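Local coordinates for putative pachytene checkpoint protein 2 (Caenorhabditis elegans, PDB 4XGU) that is a hexameric AAA+ ATPase that binds and hydrolyses ATP to remodel partner proteins and probably acts in chromosome recombination during meiosis, at residues I335-V349 against E401-L413. Residues are numbered along the deposited sequence; the frame is centred on the assembly and turned at random.
Sequences IMELARIGVVIDNEV and ETITLPNCMNLFL
In the C-terminal AAA+ lid, the loop leaving helix 324-340 packs against the residues leading into helix 405-420, where Val343, Ile345 and Asp346 meet Ile403 and Leu405. Ile403 N donates to Val343 O at 3.1 Å (N-H...O 161°); the return bond from Ile345 N to Ile403 O is weak. Beside these backbone bonds, Thr402 CG2 lies 3.6 Å from Ile345 CB. Asp346 then reaches the first turn of the helix: with CG anti to its backbone N (chi1 -166°), OD2 accepts Leu405 N at 3.0 Å through its anti lone pair. Asp346 OD1 takes Val349 N at 3.0 Å from above the carboxylate plane, completing an Asx motif. Thr404 is the N-cap, its OG1 accepting from Asn407 N at 3.2 Å. Deeper in, Ile335 CG1 sits obliquely against Phe412 CE2 at 3.9 Å, while Leu338 CD1 approaches the ring edge; Val394 of helix 384-397 also packs on Phe412. Val349 CG1 meets Leu405 CD1 at 3.7 Å. The two oxygens of Asp346 thus tie its own loop to the start of the helix, where the first-turn N-H groups, not used within the helix, and the helix dipole would be expected to favour the charged carboxylate.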
# COMPACT_ATOMS: atom_id res chain seq x y z
N ILE B 335 52.72 -6.00 -6.69
CA ILE B 335 53.99 -6.04 -7.40
C ILE B 335 54.98 -6.98 -6.72
O ILE B 335 55.65 -7.77 -7.38
CB ILE B 335 54.62 -4.64 -7.51
CG1 ILE B 335 53.68 -3.70 -8.26
CG2 ILE B 335 55.97 -4.70 -8.20
CD1 ILE B 335 54.17 -2.27 -8.32
N MET B 336 55.06 -6.90 -5.39
CA MET B 336 55.97 -7.74 -4.63
C MET B 336 55.60 -9.22 -4.76
O MET B 336 56.48 -10.08 -4.80
CB MET B 336 55.98 -7.33 -3.16
CG MET B 336 56.59 -5.96 -2.91
SD MET B 336 58.17 -5.78 -3.77
CE MET B 336 59.16 -7.01 -2.92
N GLU B 337 54.30 -9.50 -4.83
CA GLU B 337 53.82 -10.86 -5.03
C GLU B 337 54.09 -11.32 -6.45
O GLU B 337 54.40 -12.49 -6.69
CB GLU B 337 52.33 -10.96 -4.71
CG GLU B 337 51.67 -12.28 -5.11
CD GLU B 337 52.14 -13.46 -4.29
OE1 GLU B 337 52.88 -13.26 -3.30
OE2 GLU B 337 51.75 -14.60 -4.62
N LEU B 338 53.99 -10.40 -7.40
CA LEU B 338 54.30 -10.69 -8.79
C LEU B 338 55.78 -11.00 -8.97
O LEU B 338 56.16 -11.77 -9.85
CB LEU B 338 53.90 -9.53 -9.69
CG LEU B 338 52.41 -9.36 -10.01
CD1 LEU B 338 52.19 -8.08 -10.80
CD2 LEU B 338 51.90 -10.57 -10.79
N ALA B 339 56.61 -10.40 -8.12
CA ALA B 339 58.05 -10.63 -8.16
C ALA B 339 58.40 -11.97 -7.51
O ALA B 339 59.38 -12.61 -7.89
CB ALA B 339 58.79 -9.50 -7.48
N ARG B 340 57.60 -12.38 -6.54
CA ARG B 340 57.83 -13.64 -5.85
C ARG B 340 57.66 -14.83 -6.79
O ARG B 340 58.44 -15.78 -6.75
CB ARG B 340 56.88 -13.79 -4.66
CG ARG B 340 57.09 -15.05 -3.85
CD ARG B 340 56.04 -15.21 -2.76
NE ARG B 340 54.72 -15.46 -3.31
CZ ARG B 340 54.25 -16.66 -3.61
NH1 ARG B 340 55.00 -17.74 -3.42
NH2 ARG B 340 53.03 -16.80 -4.11
N ILE B 341 56.64 -14.77 -7.65
CA ILE B 341 56.38 -15.86 -8.58
C ILE B 341 57.18 -15.69 -9.87
O ILE B 341 57.10 -16.51 -10.77
CB ILE B 341 54.89 -15.96 -8.93
CG1 ILE B 341 54.33 -14.58 -9.26
CG2 ILE B 341 54.12 -16.57 -7.77
CD1 ILE B 341 52.83 -14.58 -9.48
N GLY B 342 57.96 -14.61 -9.94
CA GLY B 342 58.86 -14.40 -11.06
C GLY B 342 58.22 -13.72 -12.26
O GLY B 342 58.82 -13.64 -13.33
N VAL B 343 57.00 -13.23 -12.08
CA VAL B 343 56.31 -12.52 -13.15
C VAL B 343 56.98 -11.17 -13.40
O VAL B 343 57.26 -10.80 -14.55
CB VAL B 343 54.82 -12.31 -12.83
CG1 VAL B 343 54.19 -11.34 -13.81
CG2 VAL B 343 54.09 -13.65 -12.84
N VAL B 344 57.24 -10.44 -12.32
CA VAL B 344 57.96 -9.18 -12.41
C VAL B 344 59.41 -9.34 -11.95
O VAL B 344 59.69 -9.47 -10.76
CB VAL B 344 57.28 -8.08 -11.56
CG1 VAL B 344 58.14 -6.82 -11.52
CG2 VAL B 344 55.90 -7.77 -12.12
N ILE B 345 60.33 -9.35 -12.92
CA ILE B 345 61.75 -9.47 -12.62
C ILE B 345 62.52 -8.28 -13.19
O ILE B 345 62.32 -7.90 -14.34
CB ILE B 345 62.36 -10.78 -13.19
CG1 ILE B 345 61.71 -12.00 -12.54
CG2 ILE B 345 63.86 -10.82 -12.98
CD1 ILE B 345 62.28 -13.32 -13.02
N ASP B 346 63.39 -7.70 -12.37
CA ASP B 346 64.24 -6.61 -12.81
C ASP B 346 65.55 -6.61 -12.02
O ASP B 346 65.55 -6.40 -10.81
CB ASP B 346 63.52 -5.27 -12.66
CG ASP B 346 64.22 -4.14 -13.40
OD1 ASP B 346 65.43 -3.94 -13.19
OD2 ASP B 346 63.56 -3.45 -14.21
N ASN B 347 66.65 -6.85 -12.71
CA ASN B 347 67.97 -6.83 -12.09
C ASN B 347 68.65 -5.47 -12.24
O ASN B 347 69.67 -5.22 -11.59
CB ASN B 347 68.85 -7.93 -12.67
CG ASN B 347 68.55 -9.29 -12.07
OD1 ASN B 347 68.21 -10.23 -12.78
ND2 ASN B 347 68.68 -9.40 -10.75
N GLU B 348 68.09 -4.61 -13.08
CA GLU B 348 68.64 -3.27 -13.27
C GLU B 348 68.47 -2.41 -12.02
O GLU B 348 69.32 -1.60 -11.69
CB GLU B 348 67.97 -2.58 -14.47
CG GLU B 348 68.23 -3.24 -15.81
CD GLU B 348 67.47 -2.57 -16.94
OE1 GLU B 348 66.57 -1.75 -16.65
OE2 GLU B 348 67.77 -2.86 -18.12
N VAL B 349 67.34 -2.61 -11.34
CA VAL B 349 67.02 -1.84 -10.14
C VAL B 349 67.13 -2.72 -8.89
O VAL B 349 66.66 -3.86 -8.88
CB VAL B 349 65.61 -1.21 -10.26
CG1 VAL B 349 64.56 -2.28 -10.54
CG2 VAL B 349 65.25 -0.43 -9.01
N GLU B 401 57.24 -12.11 -21.51
CA GLU B 401 56.86 -13.11 -20.51
C GLU B 401 57.11 -12.56 -19.11
O GLU B 401 56.46 -12.96 -18.14
CB GLU B 401 57.64 -14.40 -20.72
CG GLU B 401 57.08 -15.61 -19.99
CD GLU B 401 56.05 -16.36 -20.83
OE1 GLU B 401 55.43 -17.30 -20.30
OE2 GLU B 401 55.88 -16.01 -22.01
N THR B 402 58.05 -11.63 -19.02
CA THR B 402 58.44 -11.03 -17.75
C THR B 402 58.47 -9.51 -17.87
O THR B 402 59.00 -8.96 -18.84
CB THR B 402 59.82 -11.53 -17.29
OG1 THR B 402 59.73 -12.93 -16.98
CG2 THR B 402 60.28 -10.78 -16.07
N ILE B 403 57.90 -8.83 -16.88
CA ILE B 403 57.80 -7.37 -16.92
C ILE B 403 58.92 -6.69 -16.14
O ILE B 403 59.21 -7.05 -15.00
CB ILE B 403 56.45 -6.89 -16.37
CG1 ILE B 403 55.31 -7.70 -16.97
CG2 ILE B 403 56.26 -5.41 -16.64
CD1 ILE B 403 53.94 -7.27 -16.49
N THR B 404 59.56 -5.71 -16.77
CA THR B 404 60.55 -4.89 -16.08
C THR B 404 59.83 -3.94 -15.13
O THR B 404 58.67 -3.61 -15.34
CB THR B 404 61.41 -4.08 -17.07
OG1 THR B 404 60.68 -2.93 -17.53
CG2 THR B 404 61.81 -4.93 -18.26
N LEU B 405 60.52 -3.52 -14.07
CA LEU B 405 59.91 -2.63 -13.08
C LEU B 405 59.48 -1.27 -13.66
O LEU B 405 58.38 -0.80 -13.34
CB LEU B 405 60.87 -2.42 -11.90
CG LEU B 405 60.25 -1.91 -10.59
CD1 LEU B 405 61.02 -2.44 -9.42
CD2 LEU B 405 60.20 -0.40 -10.54
N PRO B 406 60.32 -0.63 -14.50
CA PRO B 406 59.85 0.63 -15.09
C PRO B 406 58.61 0.46 -15.97
O PRO B 406 57.71 1.29 -15.92
CB PRO B 406 61.04 1.09 -15.93
CG PRO B 406 62.22 0.47 -15.28
CD PRO B 406 61.74 -0.87 -14.83
N ASN B 407 58.57 -0.61 -16.76
CA ASN B 407 57.41 -0.88 -17.59
C ASN B 407 56.20 -1.29 -16.76
O ASN B 407 55.06 -0.96 -17.10
CB ASN B 407 57.73 -1.98 -18.61
CG ASN B 407 57.72 -1.46 -20.04
OD1 ASN B 407 57.03 -0.49 -20.35
ND2 ASN B 407 58.49 -2.10 -20.91
N CYS B 408 56.46 -1.99 -15.66
CA CYS B 408 55.40 -2.43 -14.75
C CYS B 408 54.59 -1.25 -14.22
O CYS B 408 53.36 -1.31 -14.15
CB CYS B 408 56.00 -3.21 -13.59
SG CYS B 408 54.87 -3.46 -12.21
N MET B 409 55.29 -0.18 -13.85
CA MET B 409 54.65 1.04 -13.39
C MET B 409 53.81 1.66 -14.51
O MET B 409 52.72 2.17 -14.28
CB MET B 409 55.70 2.03 -12.89
CG MET B 409 55.43 2.58 -11.50
SD MET B 409 55.23 1.30 -10.25
CE MET B 409 56.75 0.38 -10.46
N ASN B 410 54.34 1.59 -15.73
CA ASN B 410 53.65 2.16 -16.89
C ASN B 410 52.41 1.34 -17.24
O ASN B 410 51.37 1.91 -17.61
CB ASN B 410 54.59 2.23 -18.09
CG ASN B 410 54.30 3.42 -18.99
OD1 ASN B 410 54.88 4.50 -18.82
ND2 ASN B 410 53.40 3.23 -19.95
N LEU B 411 52.50 0.02 -17.13
CA LEU B 411 51.38 -0.85 -17.46
C LEU B 411 50.29 -0.76 -16.40
O LEU B 411 49.10 -0.74 -16.73
CB LEU B 411 51.84 -2.30 -17.61
CG LEU B 411 52.78 -2.61 -18.77
CD1 LEU B 411 52.93 -4.12 -18.95
CD2 LEU B 411 52.31 -1.95 -20.06
N PHE B 412 50.70 -0.70 -15.14
CA PHE B 412 49.76 -0.57 -14.03
C PHE B 412 48.92 0.68 -14.18
O PHE B 412 47.70 0.65 -13.99
CB PHE B 412 50.50 -0.55 -12.69
CG PHE B 412 50.45 -1.86 -11.95
CD1 PHE B 412 49.39 -2.15 -11.10
CD2 PHE B 412 51.46 -2.80 -12.09
CE1 PHE B 412 49.34 -3.35 -10.41
CE2 PHE B 412 51.41 -4.00 -11.41
CZ PHE B 412 50.35 -4.28 -10.57
N LEU B 413 49.57 1.78 -14.55
CA LEU B 413 48.87 3.05 -14.75
C LEU B 413 47.84 2.94 -15.88
O LEU B 413 46.74 3.47 -15.77
CB LEU B 413 49.87 4.16 -15.06
CG LEU B 413 49.29 5.57 -15.15
CD1 LEU B 413 48.79 6.04 -13.79
CD2 LEU B 413 50.31 6.54 -15.72